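Local coordinates for uncharacterized NTF2-like protein (PDB 3F40) that is of unknown function but adopts the NTF2-like fold of the SnoaL-like family, whose cone-shaped cavity in relatives often holds a small ligand, at residues Val63-Glu68 / Cys74-Ile79; Leu91-Leu94 / Ile99-Leu102. All blocks are in the same frame, centred on the assembly; numbering follows the deposited sequence. Where two conformers were deposited one is given.

Contact 1 (Val63-Glu68 / Cys74-Ile79); sequences VHKMFE and CLIYDI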
loop_
_atom_site.group_PDB
_atom_site.type_symbol
_atom_site.label_atom_id
_atom_site.label_comp_id
_atom_site.label_asym_id
_atom_site.label_seq_id
_atom_site.Cartn_x
_atom_site.Cartn_y
_atom_site.Cartn_z
ATOM N N VAL A 63 12.900 3.070 0.026
ATOM C CA VAL A 63 11.700 3.594 -0.615
ATOM C C VAL A 63 11.824 3.454 -2.147
ATOM O O VAL A 63 12.772 3.987 -2.773
ATOM C CB VAL A 63 11.457 5.079 -0.263
ATOM C CG1 VAL A 63 10.226 5.602 -1.004
ATOM C CG2 VAL A 63 11.292 5.291 1.247
ATOM N N HIS A 64 10.874 2.738 -2.731
ATOM C CA HIS A 64 10.813 2.504 -4.181
ATOM C C HIS A 64 9.866 3.447 -4.888
ATOM O O HIS A 64 10.113 3.845 -6.020
ATOM C CB HIS A 64 10.430 1.067 -4.466
ATOM C CG HIS A 64 11.503 0.116 -4.073
ATOM N ND1 HIS A 64 11.336 -0.871 -3.132
ATOM C CD2 HIS A 64 12.791 0.044 -4.477
ATOM C CE1 HIS A 64 12.473 -1.530 -2.993
ATOM N NE2 HIS A 64 13.373 -0.988 -3.790
ATOM N N LYS A 65 8.767 3.801 -4.243
ATOM C CA LYS A 65 7.755 4.697 -4.830
ATOM C C LYS A 65 7.118 5.501 -3.745
ATOM O O LYS A 65 6.979 5.038 -2.613
ATOM C CB LYS A 65 6.675 3.911 -5.570
ATOM C CG LYS A 65 7.195 3.089 -6.711
ATOM C CD LYS A 65 6.109 2.225 -7.304
ATOM C CE LYS A 65 6.653 1.238 -8.357
ATOM N NZ LYS A 65 7.090 1.854 -9.633
HETATM N N MSE A 66 6.753 6.722 -4.095
HETATM C CA MSE A 66 6.071 7.618 -3.187
HETATM C C MSE A 66 4.910 8.251 -3.910
HETATM O O MSE A 66 5.050 8.735 -5.052
HETATM C CB MSE A 66 7.040 8.679 -2.710
HETATM C CG MSE A 66 6.426 9.719 -1.815
HETATM SE SE MSE A 66 7.786 10.806 -1.088
HETATM C CE MSE A 66 6.836 11.383 0.372
ATOM N N PHE A 67 3.784 8.268 -3.223
ATOM C CA PHE A 67 2.569 8.881 -3.691
ATOM C C PHE A 67 2.058 9.882 -2.681
ATOM O O PHE A 67 2.246 9.720 -1.489
ATOM C CB PHE A 67 1.426 7.858 -3.876
ATOM C CG PHE A 67 1.758 6.719 -4.763
ATOM C CD1 PHE A 67 2.383 5.594 -4.290
ATOM C CD2 PHE A 67 1.343 6.735 -6.092
ATOM C CE1 PHE A 67 2.645 4.528 -5.124
ATOM C CE2 PHE A 67 1.607 5.665 -6.932
ATOM C CZ PHE A 67 2.278 4.571 -6.441
ATOM N N GLU A 68 1.391 10.930 -3.163
ATOM C CA GLU A 68 0.689 11.879 -2.277
ATOM C C GLU A 68 -0.670 12.233 -2.856
ATOM O O GLU A 68 -0.836 12.401 -4.063
ATOM C CB GLU A 68 1.436 13.210 -2.023
ATOM C CG GLU A 68 0.765 14.052 -0.881
ATOM C CD GLU A 68 1.593 15.255 -0.418
ATOM O OE1 GLU A 68 2.075 16.018 -1.260
ATOM O OE2 GLU A 68 1.765 15.428 0.810
ATOM N N CYS A 74 1.582 7.749 0.598
ATOM C CA CYS A 74 1.782 6.303 0.602
ATOM C C CYS A 74 3.130 5.932 0.010
ATOM O O CYS A 74 3.444 6.277 -1.125
ATOM C CB CYS A 74 0.650 5.584 -0.145
ATOM S SG CYS A 74 0.561 3.817 0.264
ATOM N N LEU A 75 3.900 5.193 0.797
ATOM C CA LEU A 75 5.210 4.718 0.388
ATOM C C LEU A 75 5.160 3.243 0.060
ATOM O O LEU A 75 4.556 2.458 0.778
ATOM C CB LEU A 75 6.263 4.909 1.493
ATOM C CG LEU A 75 6.463 6.346 2.001
ATOM C CD1 LEU A 75 7.582 6.390 3.081
ATOM C CD2 LEU A 75 6.760 7.316 0.902
ATOM N N ILE A 76 5.815 2.866 -1.028
ATOM C CA ILE A 76 6.100 1.500 -1.376
ATOM C C ILE A 76 7.568 1.308 -1.035
ATOM O O ILE A 76 8.445 1.955 -1.595
ATOM C CB ILE A 76 5.871 1.236 -2.874
ATOM C CG1 ILE A 76 4.430 1.553 -3.276
ATOM C CG2 ILE A 76 6.220 -0.191 -3.259
ATOM C CD1 ILE A 76 3.367 0.749 -2.551
ATOM N N TYR A 77 7.820 0.447 -0.061
ATOM C CA TYR A 77 9.157 0.287 0.447
ATOM C C TYR A 77 9.448 -1.121 0.935
ATOM O O TYR A 77 8.564 -1.876 1.317
ATOM C CB TYR A 77 9.463 1.325 1.535
ATOM C CG TYR A 77 8.494 1.544 2.717
ATOM C CD1 TYR A 77 7.496 0.655 3.057
ATOM C CD2 TYR A 77 8.653 2.657 3.512
ATOM C CE1 TYR A 77 6.638 0.911 4.134
ATOM C CE2 TYR A 77 7.840 2.932 4.588
ATOM C CZ TYR A 77 6.823 2.057 4.902
ATOM O OH TYR A 77 5.997 2.324 5.992
ATOM N N ASP A 78 10.741 -1.452 0.915
ATOM C CA ASP A 78 11.223 -2.693 1.506
ATOM C C ASP A 78 11.644 -2.339 2.926
ATOM O O ASP A 78 12.366 -1.340 3.148
ATOM C CB ASP A 78 12.382 -3.284 0.723
ATOM C CG ASP A 78 11.965 -3.854 -0.604
ATOM O OD1 ASP A 78 10.779 -4.141 -0.834
ATOM O OD2 ASP A 78 12.871 -4.056 -1.431
ATOM N N ILE A 79 11.215 -3.150 3.890
ATOM C CA ILE A 79 11.579 -2.942 5.279
ATOM C C ILE A 79 12.434 -4.116 5.746
ATOM O O ILE A 79 12.054 -5.278 5.620
ATOM C CB ILE A 79 10.357 -2.804 6.229
ATOM C CG1 ILE A 79 9.250 -1.907 5.647
ATOM C CG2 ILE A 79 10.840 -2.264 7.563
ATOM C CD1 ILE A 79 7.998 -1.870 6.499
HETATM O O HOH W 1 9.269 -2.230 -1.957
#
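H64 and K65 both turn their backbone N-H toward one acceptor, the carbonyl oxygen of I76. H64 N reaches I76 O at 2.8 Å, almost in line with the C=O bond, while K65 N takes the lone pair in the carbonyl plane at a longer 3.2 Å. The oxygen is thus gripped twice, as in a classic beta bulge, and the register slips by one residue between the V63–Y77 and K65–I76 pairs. Beyond it the antiparallel ladder is regular: I76 N donates to K65 O at 2.9 Å in a nearly straight bond (170°), and F67 and C74 satisfy each other's N-H and C=O.

The bulge sits in the hairpin of strands 60-69 and 72-81, at one margin of the curved sheet of this NTF2-like fold. With CG beside its backbone N (chi1 -68°), the H64 ring extends along the hairpin to D78, where CE1 lies 3.0 Å from D78 OD2. The polar link is indirect: a water in the ring plane bonds H64 ND1 at 2.7 Å and donates to D78 OD1.

The sheet's two faces have different company. M66 and L75 run side by side, M66 CG 3.6 Å from L75 CD2, toward helix 8-20. On the other face the edge of the F67 ring meets I76, CE1 to CG1 3.9 Å, and the second subunit packs against F67, C74 and I76. K65 directs its ammonium out of the hairpin to a salt bridge with D72 of that subunit.

Contact 2 (Leu91-Leu94 / Ile99-Leu102); sequences LYHL and ITSL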
loop_
_atom_site.group_PDB
_atom_site.type_symbol
_atom_site.label_atom_id
_atom_site.label_comp_id
_atom_site.label_asym_id
_atom_site.label_seq_id
_atom_site.Cartn_x
_atom_site.Cartn_y
_atom_site.Cartn_z
ATOM N N LEU A 91 1.011 3.820 4.671
ATOM C CA LEU A 91 0.084 4.928 4.482
ATOM C C LEU A 91 0.195 5.878 5.675
ATOM O O LEU A 91 -0.133 5.527 6.807
ATOM C CB LEU A 91 -1.331 4.388 4.374
ATOM C CG LEU A 91 -2.446 5.404 4.264
ATOM C CD1 LEU A 91 -2.367 6.198 2.962
ATOM C CD2 LEU A 91 -3.797 4.681 4.396
ATOM N N TYR A 92 0.724 7.070 5.408
ATOM C CA TYR A 92 0.962 8.102 6.401
ATOM C C TYR A 92 -0.074 9.209 6.242
ATOM O O TYR A 92 -0.253 9.734 5.126
ATOM C CB TYR A 92 2.379 8.697 6.224
ATOM C CG TYR A 92 3.493 7.716 6.380
ATOM C CD1 TYR A 92 3.827 6.840 5.364
ATOM C CD2 TYR A 92 4.233 7.668 7.527
ATOM C CE1 TYR A 92 4.816 5.886 5.540
ATOM C CE2 TYR A 92 5.227 6.704 7.711
ATOM C CZ TYR A 92 5.500 5.803 6.716
ATOM O OH TYR A 92 6.456 4.834 6.885
ATOM N N HIS A 93 -0.707 9.582 7.354
ATOM C CA HIS A 93 -1.645 10.705 7.349
ATOM C C HIS A 93 -0.990 11.877 8.082
ATOM O O HIS A 93 -0.379 11.671 9.134
ATOM C CB HIS A 93 -2.952 10.329 8.049
ATOM C CG HIS A 93 -4.021 11.357 7.905
ATOM N ND1 HIS A 93 -4.747 11.502 6.746
ATOM C CD2 HIS A 93 -4.496 12.279 8.780
ATOM C CE1 HIS A 93 -5.624 12.481 6.912
ATOM N NE2 HIS A 93 -5.464 12.989 8.122
ATOM N N LEU A 94 -1.143 13.057 7.517
ATOM C CA LEU A 94 -0.547 14.283 8.085
ATOM C C LEU A 94 -1.597 15.325 8.301
ATOM O O LEU A 94 -2.513 15.535 7.478
ATOM C CB LEU A 94 0.522 14.825 7.144
ATOM C CG LEU A 94 1.683 13.809 6.942
ATOM C CD1 LEU A 94 1.494 13.029 5.654
ATOM C CD2 LEU A 94 3.072 14.467 6.973
ATOM N N ILE A 99 2.925 14.046 11.349
ATOM C CA ILE A 99 2.346 12.748 10.991
ATOM C C ILE A 99 1.445 12.305 12.129
ATOM O O ILE A 99 1.906 12.184 13.259
ATOM C CB ILE A 99 3.465 11.712 10.724
ATOM C CG1 ILE A 99 4.390 12.157 9.596
ATOM C CG2 ILE A 99 2.855 10.335 10.410
ATOM C CD1 ILE A 99 5.696 11.330 9.507
ATOM N N THR A 100 0.161 12.040 11.831
ATOM C CA THR A 100 -0.791 11.660 12.867
ATOM C C THR A 100 -1.081 10.154 12.893
ATOM O O THR A 100 -1.544 9.641 13.894
ATOM C CB THR A 100 -2.112 12.432 12.743
ATOM O OG1 THR A 100 -2.700 12.120 11.502
ATOM C CG2 THR A 100 -1.891 13.967 12.871
ATOM N N SER A 101 -0.788 9.458 11.802
ATOM C CA SER A 101 -0.972 8.015 11.761
ATOM C C SER A 101 -0.146 7.369 10.690
ATOM O O SER A 101 0.143 7.959 9.673
ATOM C CB SER A 101 -2.442 7.655 11.526
ATOM O OG SER A 101 -2.924 8.067 10.280
ATOM N N LEU A 102 0.111 6.094 10.945
ATOM C CA LEU A 102 0.711 5.171 9.967
ATOM C C LEU A 102 -0.091 3.877 9.997
ATOM O O LEU A 102 -0.343 3.333 11.067
ATOM C CB LEU A 102 2.166 4.885 10.322
ATOM C CG LEU A 102 2.860 3.778 9.521
ATOM C CD1 LEU A 102 2.832 4.017 7.998
ATOM C CD2 LEU A 102 4.299 3.626 9.982
HETATM O O HOH W 2 -2.474 6.363 8.184
#
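L102 lays its CD1 methyl squarely over the face of the Y92 ring, 3.5 Å from the centroid and only 14° off the normal, a close CH-pi contact. The two side chains run alongside each other in the same direction. L102 gets there with CG anti to its backbone N (chi1 171°), while I99 CG2 comes to the rim of the same ring near its plane. Farther along this buried face L94 and I99 lie side by side, L94 CD2 3.7 Å from I99 CG1, and F15 and L11 of helix 8-20 help to close over them.

The other face, carrying H93 and S101, is looser and more polar. Its link is partly through water, which donates to L91 O at 2.8 Å and also bonds S101 OG at 2.7 Å. T100 OG1 sits at the edge of the H93 ring, 3.3 Å from CD2, while the ring nitrogens find acceptors outside the pair, ND1 on D72 and NE2 on E95.

Between the faces, H93 N bonds S101 O at 3.0 Å. H93 O receives T100 N at 2.8 Å and, weakly, S101 N, so two successive residues face H93 in a classic beta bulge of the hairpin 84-95/98-105. The chemistry is therefore split: hydrocarbon and an aromatic face meet in the sheet's concave, helix-covered interior, whereas the opposite side relies on water and carboxylates, and two acceptors around the imidazole would probably favour its protonated form.

How the contacts relate
Contacts 1 and 2 are successive hairpins of one sheet, opened one after the other along the chain and joined because strands 72-81 and 84-95 are neighbours. Their centres lie 13 Å apart, yet side chains on the helix-covered face bridge the gap. Y77 OH of contact 1 and Y92 OH of contact 2 are 2.7 Å apart, a probable hydrogen bond, and L75 CD1 packs on Y92 CE1 at 3.7 Å. Y77 OH also approaches L102 CD1, at 4.1 Å. In NTF2-like relatives the space enclosed by sheet and helices commonly forms the pocket, so the tyrosine pair may lie near one; whether it does so here is not known.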